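Local atomic coordinates of synergistic-type venom protein S2C4 (Dendroaspis jamesoni kaimosae, PDB entry 7C28), a protein that probably enhances the toxicity of other toxins and is a homodimeric member of the three-finger toxin family. Residues 16-19 with 20-23. Numbering follows the deposited sequence.
Sequences ECAA and GQKI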
ATOM      1  N   GLU A  16      21.345  -7.124   4.344  1.00 37.54           N
ATOM      2  CA  GLU A  16      21.499  -7.961   3.169  1.00 38.74           C
ATOM      3  C   GLU A  16      20.654  -9.211   3.356  1.00 36.28           C
ATOM      4  O   GLU A  16      20.721  -9.857   4.408  1.00 35.37           O
ATOM      5  CB  GLU A  16      22.968  -8.328   2.948  1.00 46.08           C
ATOM      6  CG  GLU A  16      23.195  -9.283   1.790  1.00 52.13           C
ATOM      7  CD  GLU A  16      23.545  -8.565   0.504  1.00 56.68           C
ATOM      8  OE1 GLU A  16      23.975  -9.242  -0.453  1.00 58.77           O
ATOM      9  OE2 GLU A  16      23.391  -7.326   0.449  1.00 58.02           O
ATOM     10  N   CYS A  17      19.853  -9.535   2.342  1.00 34.91           N
ATOM     11  CA  CYS A  17      18.898 -10.627   2.441  1.00 35.56           C
ATOM     12  C   CYS A  17      19.596 -11.972   2.261  1.00 38.06           C
ATOM     13  O   CYS A  17      20.624 -12.082   1.586  1.00 39.87           O
ATOM     14  CB  CYS A  17      17.788 -10.481   1.397  1.00 34.03           C
ATOM     15  SG  CYS A  17      17.054  -8.822   1.236  1.00 30.45           S
ATOM     16  N   ALA A  18      19.011 -13.004   2.862  1.00 40.72           N
ATOM     17  CA  ALA A  18      19.500 -14.356   2.663  1.00 43.30           C
ATOM     18  C   ALA A  18      19.409 -14.739   1.184  1.00 44.62           C
ATOM     19  O   ALA A  18      18.791 -14.050   0.371  1.00 50.73           O
ATOM     20  CB  ALA A  18      18.710 -15.338   3.527  1.00 42.42           C
ATOM     21  N   ALA A  19      20.044 -15.865   0.846  1.00 44.63           N
ATOM     22  CA  ALA A  19      20.164 -16.283  -0.549  1.00 44.10           C
ATOM     23  C   ALA A  19      18.802 -16.358  -1.233  1.00 44.16           C
ATOM     24  O   ALA A  19      18.633 -15.882  -2.361  1.00 49.93           O
ATOM     25  CB  ALA A  19      20.881 -17.630  -0.638  1.00 44.04           C
ATOM     26  N   GLY A  20      17.822 -16.964  -0.566  1.00 39.91           N
ATOM     27  CA  GLY A  20      16.517 -17.178  -1.150  1.00 36.77           C
ATOM     28  C   GLY A  20      15.506 -16.068  -0.956  1.00 33.44           C
ATOM     29  O   GLY A  20      14.334 -16.258  -1.296  1.00 32.55           O
ATOM     30  N   GLN A  21      15.909 -14.919  -0.410  1.00 32.54           N
ATOM     31  CA  GLN A  21      15.020 -13.772  -0.225  1.00 32.01           C
ATOM     32  C   GLN A  21      15.343 -12.787  -1.347  1.00 28.30           C
ATOM     33  O   GLN A  21      16.359 -12.092  -1.298  1.00 26.88           O
ATOM     34  CB  GLN A  21      15.204 -13.146   1.155  1.00 32.64           C
ATOM     35  CG  GLN A  21      14.824 -14.049   2.320  1.00 35.63           C
ATOM     36  CD  GLN A  21      15.012 -13.376   3.673  1.00 37.52           C
ATOM     37  OE1 GLN A  21      16.020 -12.705   3.916  1.00 38.17           O
ATOM     38  NE2 GLN A  21      14.039 -13.551   4.560  1.00 37.40           N
ATOM     39  N   LYS A  22      14.477 -12.719  -2.360  1.00 29.57           N
ATOM     40  CA  LYS A  22      14.769 -11.921  -3.549  1.00 29.15           C
ATOM     41  C   LYS A  22      13.787 -10.770  -3.756  1.00 28.58           C
ATOM     42  O   LYS A  22      13.691 -10.241  -4.865  1.00 29.75           O
ATOM     43  CB  LYS A  22      14.798 -12.818  -4.788  1.00 29.14           C
ATOM     44  CG  LYS A  22      15.514 -14.148  -4.572  1.00 31.23           C
ATOM     45  CD  LYS A  22      15.419 -15.053  -5.798  1.00 32.43           C
ATOM     46  CE  LYS A  22      16.501 -16.128  -5.773  1.00 34.51           C
ATOM     47  NZ  LYS A  22      16.136 -17.340  -6.558  1.00 36.27           N
ATOM     48  N   ILE A  23      13.074 -10.356  -2.710  1.00 28.08           N
ATOM     49  CA  ILE A  23      12.089  -9.283  -2.796  1.00 26.73           C
ATOM     50  C   ILE A  23      12.215  -8.399  -1.556  1.00 24.23           C
ATOM     51  O   ILE A  23      12.439  -8.900  -0.449  1.00 23.81           O
ATOM     52  CB  ILE A  23      10.655  -9.856  -2.913  1.00 31.14           C
ATOM     53  CG1 ILE A  23      10.536 -10.845  -4.078  1.00 35.17           C
ATOM     54  CG2 ILE A  23       9.625  -8.751  -3.037  1.00 29.96           C
ATOM     55  CD1 ILE A  23      10.603 -10.210  -5.443  1.00 40.68           C
TER
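Gly20 takes the second corner of a type I beta turn that runs from Ala18 to Gln21 and reverses the chain within four residues; its N lies near Ala18 O but is poorly angled for a bond. Ala19 occupies the first corner, and the CA atoms of Ala18 and Gln21 come within 5.4 Å of each other. At Gln21 the turn closes: its backbone N donates to Ala18 O over 3.1 Å. The N-H points well at the oxygen (163°), yet the donor stands above the carbonyl plane, away from the lone-pair directions. The side chain of Gln21 adds a second link. Its CG lies beside its own backbone N, opposite the carbonyl carbon (chi1 -64°), and the extended chain beyond leads back to Ala18, where OE1 accepts the backbone N-H of Ala18 at an N to OE1 distance of 3.2 Å and an N-H...OE1 angle of 154°. This donor is tilted moderately from the amide carbonyl plane. Ala18 is thus gripped at both its N and its O by one glutamine, and the OE1 bond restrains rotation of the amide group. The CB of Gln21 also packs on CB of buried Cys17 at 3.7 Å, and Gln21 O approaches the same Cys17 CB at 3.4 Å. Lys22 adds a light touch, its extended chain bringing CE to 4.0 Å from Ala19 O. Ile23 starts the next strand, and with Lys22 it faces Thr43 in a classic beta bulge. The turn lies on the surface and links the first finger (strands 2-8 and 11-16) to the second (23-32 and 35-43); Cys17 is tied by a disulfide of the three-finger cysteine core to Cys42 of strand 35-43, which the Gln21 side chain also touches.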